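Local structure of terminal oxygenase component of carbazole 1,9a-dioxygenase (Sphingomonas, 3GKQ) at residues Ile364-Arg367 with Arg368-Gln372; Glu358-Arg361 with Ala362-Glu365. The protein serves as the Rieske non-heme iron oxygenase component of carbazole 1,9a-dioxygenase, and probably uses electrons from a ferredoxin to dioxygenate carbazole at its mononuclear iron. One frame throughout, in Å; residues are numbered along the deposited sequence.

How the interactions relate
Both contacts are local and lie near the C-terminal end of the chain; neither closes a long loop, since each joins residues about one turn apart in a continuous stretch. From the N terminus, interaction 2 comes first: the loop after helix 349-353 runs through E358-D360 into helix 361-373, whose first turn is fastened by i to i+4 bonds and an R361-E365 salt bridge. Interaction 1 takes up the next turns. The two overlap at I364 and E365, so they run on in series, neither nesting nor crossing, with centres about 10 Å apart. The helix they brace packs on strands 216-219 and 227-230 and on helix 19-23, and D360 and R367 reach a second subunit.

Interaction 1: residues Ile364-Arg367 with Arg368-Gln372; sequences IEWR and RLASQ
R368 runs alongside E365 on the same side of the helix, and its long chain can be followed outward from the backbone. CB lies 3.6 Å from I364 O, and CG, placed beside the backbone N by a chi1 of -66°, comes closer still to that carbonyl. CD rests on the methyl CG2 of I364 and, at 4.0 Å, faces OE2 of E365. A bend at chi3 (67°) sets NE; the exposed side chain also packs on A17 and W18, its long apolar stem lying along the helix while the charge stays near solvent. NE is 4.3 Å from E365 OE2, which lies well out of the guanidinium plane, an attraction of charges without a directed N-H; the salt bridge of E365 OE2 is with R361. A water joins the pair more specifically, giving a hydrogen bond to E365 OE1 (2.7 Å) and accepting one from R368 NE.

This lies within helix 361-373, in the family's C-terminal catalytic region, and the i to i+4 bonds are regular, as from A370 N to W366 O. On another side of the helix W366 and A370 make an apolar contact: the methyl CB of A370 sits 3.7 Å from the centroid of the six-membered ring of W366, almost on its normal, a CH-pi contact for which alanine is suitably small. R367 O is gripped twice by S371, whose N and OG reach it from opposite faces of its plane; OG also bonds the backbone N of Y21. R367 itself is buried, its charge met by salt bridges to E354 and E179 while W18 provides a cation-pi partner.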
# COMPACT_ATOMS: atom_id res chain seq x y z
N ILE A 364 19.56 23.90 14.05
CA ILE A 364 18.82 25.09 13.65
C ILE A 364 19.69 25.95 12.73
O ILE A 364 19.21 26.50 11.74
CB ILE A 364 18.39 25.91 14.88
CG1 ILE A 364 17.32 25.13 15.66
CG2 ILE A 364 17.83 27.26 14.44
CD1 ILE A 364 16.96 25.76 16.98
N GLU A 365 20.98 26.04 13.04
CA GLU A 365 21.89 26.83 12.21
C GLU A 365 22.02 26.18 10.83
O GLU A 365 22.16 26.88 9.83
CB GLU A 365 23.27 26.95 12.86
CG GLU A 365 23.32 27.93 14.02
CD GLU A 365 22.86 29.32 13.61
OE1 GLU A 365 23.42 29.88 12.64
OE2 GLU A 365 21.93 29.86 14.25
N TRP A 366 21.98 24.86 10.80
CA TRP A 366 22.07 24.14 9.53
C TRP A 366 20.82 24.40 8.68
O TRP A 366 20.91 24.68 7.49
CB TRP A 366 22.25 22.64 9.78
CG TRP A 366 21.61 21.76 8.73
CD1 TRP A 366 20.48 21.00 8.88
CD2 TRP A 366 22.05 21.57 7.38
NE1 TRP A 366 20.19 20.36 7.70
CE2 TRP A 366 21.13 20.69 6.76
CE3 TRP A 366 23.13 22.06 6.63
CZ2 TRP A 366 21.26 20.28 5.43
CZ3 TRP A 366 23.26 21.66 5.30
CH2 TRP A 366 22.33 20.78 4.72
N ARG A 367 19.65 24.32 9.30
CA ARG A 367 18.40 24.54 8.59
C ARG A 367 18.35 25.95 8.00
O ARG A 367 17.86 26.15 6.88
CB ARG A 367 17.21 24.28 9.53
CG ARG A 367 17.46 23.06 10.40
CD ARG A 367 16.29 22.12 10.61
NE ARG A 367 15.28 22.64 11.52
CZ ARG A 367 14.66 21.92 12.45
NH1 ARG A 367 14.94 20.64 12.64
NH2 ARG A 367 13.73 22.50 13.20
N ARG A 368 18.87 26.93 8.73
CA ARG A 368 18.89 28.32 8.26
C ARG A 368 19.87 28.46 7.09
O ARG A 368 19.54 29.06 6.06
CB ARG A 368 19.30 29.27 9.39
CG ARG A 368 18.30 29.35 10.54
CD ARG A 368 18.90 30.12 11.72
NE ARG A 368 19.12 31.53 11.40
CZ ARG A 368 18.21 32.49 11.58
NH1 ARG A 368 17.01 32.19 12.07
NH2 ARG A 368 18.49 33.74 11.25
N LEU A 369 21.07 27.92 7.26
CA LEU A 369 22.09 28.00 6.22
C LEU A 369 21.63 27.26 4.97
O LEU A 369 21.72 27.78 3.85
CB LEU A 369 23.42 27.42 6.72
CG LEU A 369 24.58 27.39 5.72
CD1 LEU A 369 25.89 27.67 6.43
CD2 LEU A 369 24.62 26.05 5.02
N ALA A 370 21.11 26.05 5.15
CA ALA A 370 20.64 25.26 4.02
C ALA A 370 19.52 25.98 3.28
O ALA A 370 19.46 25.97 2.05
CB ALA A 370 20.16 23.89 4.49
N SER A 371 18.61 26.60 4.04
CA SER A 371 17.48 27.33 3.46
C SER A 371 17.94 28.52 2.63
O SER A 371 17.43 28.78 1.54
CB SER A 371 16.54 27.83 4.57
OG SER A 371 15.85 26.76 5.18
N GLN A 372 18.90 29.26 3.17
CA GLN A 372 19.40 30.43 2.49
C GLN A 372 20.35 30.18 1.32
O GLN A 372 20.27 30.89 0.32
CB GLN A 372 20.08 31.36 3.50
CG GLN A 372 20.83 32.51 2.85
CD GLN A 372 21.15 33.63 3.82
OE1 GLN A 372 21.52 33.39 4.97
NE2 GLN A 372 21.00 34.87 3.36
O HOH W 1 22.31 32.21 11.81

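Interaction 2: residues Glu358-Arg361 with Ala362-Glu365; sequences ESDR and AIIE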
# COMPACT_ATOMS: atom_id res chain seq x y z
N GLU A 358 18.77 23.23 24.18
CA GLU A 358 20.08 23.83 23.93
C GLU A 358 20.99 23.23 22.86
O GLU A 358 21.51 23.97 22.02
CB GLU A 358 20.85 23.94 25.26
CG GLU A 358 20.22 24.88 26.28
CD GLU A 358 19.06 24.24 27.06
OE1 GLU A 358 18.74 23.06 26.82
OE2 GLU A 358 18.48 24.94 27.91
N SER A 359 21.20 21.92 22.87
CA SER A 359 22.09 21.32 21.88
C SER A 359 21.55 21.34 20.46
O SER A 359 22.26 21.00 19.51
CB SER A 359 22.46 19.89 22.29
OG SER A 359 21.31 19.14 22.60
N ASP A 360 20.28 21.73 20.30
CA ASP A 360 19.68 21.78 18.98
C ASP A 360 19.99 23.06 18.23
O ASP A 360 19.57 23.24 17.09
CB ASP A 360 18.17 21.57 19.08
CG ASP A 360 17.81 20.16 19.50
OD1 ASP A 360 18.39 19.21 18.92
OD2 ASP A 360 16.96 20.00 20.40
N ARG A 361 20.73 23.96 18.87
CA ARG A 361 21.10 25.22 18.23
C ARG A 361 21.87 24.93 16.94
O ARG A 361 21.74 25.65 15.95
CB ARG A 361 21.97 26.06 19.18
CG ARG A 361 22.57 27.33 18.55
CD ARG A 361 21.50 28.28 18.04
NE ARG A 361 22.07 29.50 17.47
CZ ARG A 361 22.54 30.52 18.18
NH1 ARG A 361 22.49 30.49 19.51
NH2 ARG A 361 23.05 31.58 17.57
N ALA A 362 22.66 23.86 16.96
CA ALA A 362 23.45 23.48 15.79
C ALA A 362 22.59 23.10 14.58
O ALA A 362 22.81 23.59 13.48
CB ALA A 362 24.39 22.33 16.15
N ILE A 363 21.60 22.23 14.79
CA ILE A 363 20.74 21.81 13.70
C ILE A 363 19.95 23.00 13.16
O ILE A 363 19.72 23.11 11.95
CB ILE A 363 19.75 20.69 14.13
CG1 ILE A 363 19.09 20.06 12.90
CG2 ILE A 363 18.66 21.26 15.02
CD1 ILE A 363 20.09 19.43 11.94
N ILE A 364 19.56 23.90 14.05
CA ILE A 364 18.82 25.09 13.65
C ILE A 364 19.69 25.95 12.73
O ILE A 364 19.21 26.50 11.74
CB ILE A 364 18.39 25.91 14.88
CG1 ILE A 364 17.32 25.13 15.66
CG2 ILE A 364 17.83 27.26 14.44
CD1 ILE A 364 16.96 25.76 16.98
N GLU A 365 20.98 26.04 13.04
CA GLU A 365 21.89 26.83 12.21
C GLU A 365 22.02 26.18 10.83
O GLU A 365 22.16 26.88 9.83
CB GLU A 365 23.27 26.95 12.86
CG GLU A 365 23.32 27.93 14.02
CD GLU A 365 22.86 29.32 13.61
OE1 GLU A 365 23.42 29.88 12.64
OE2 GLU A 365 21.93 29.86 14.25
O HOH W 2 22.22 20.30 16.89
O HOH W 3 24.13 23.19 19.33
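E358-E365 carry the chain from the loop after helix 349-353 into the first turn of helix 361-373. I364 N donates to D360 O (3.1 Å) and E365 N to R361 O, starting the i to i+4 ladder. S359 O is joined to the turn through water: one molecule links it to I363 N, and a second links it to A362 N, its bond to S359 O being weak. R361 and E365 run side by side. R361 starts with CG anti to its N (chi1 173°), bends at chi2, and sends NE to E365 OE2 in a nearly straight salt bridge of 3.2 Å (171°). The oxygen lies at the guanidinium edge, in plane, yet NE meets the carboxylate from above its plane. Arginine suits this place because NH1 makes a salt bridge with E213, so one guanidinium serves two carboxylates. I363 CG2 lies 3.0 Å from D360 O, a tight approach, and also touches D360 CB. D360 sends OD2 to F357 N and to H74 of the second subunit, a ligand of that subunit's Rieske cluster, and its side chain is about 8 Å from that of the iron ligand H186, consistent with a place between the two metal centres. A362 packs on F182 and, with E365, on T216 of strand 216-219, where E365 also touches S218.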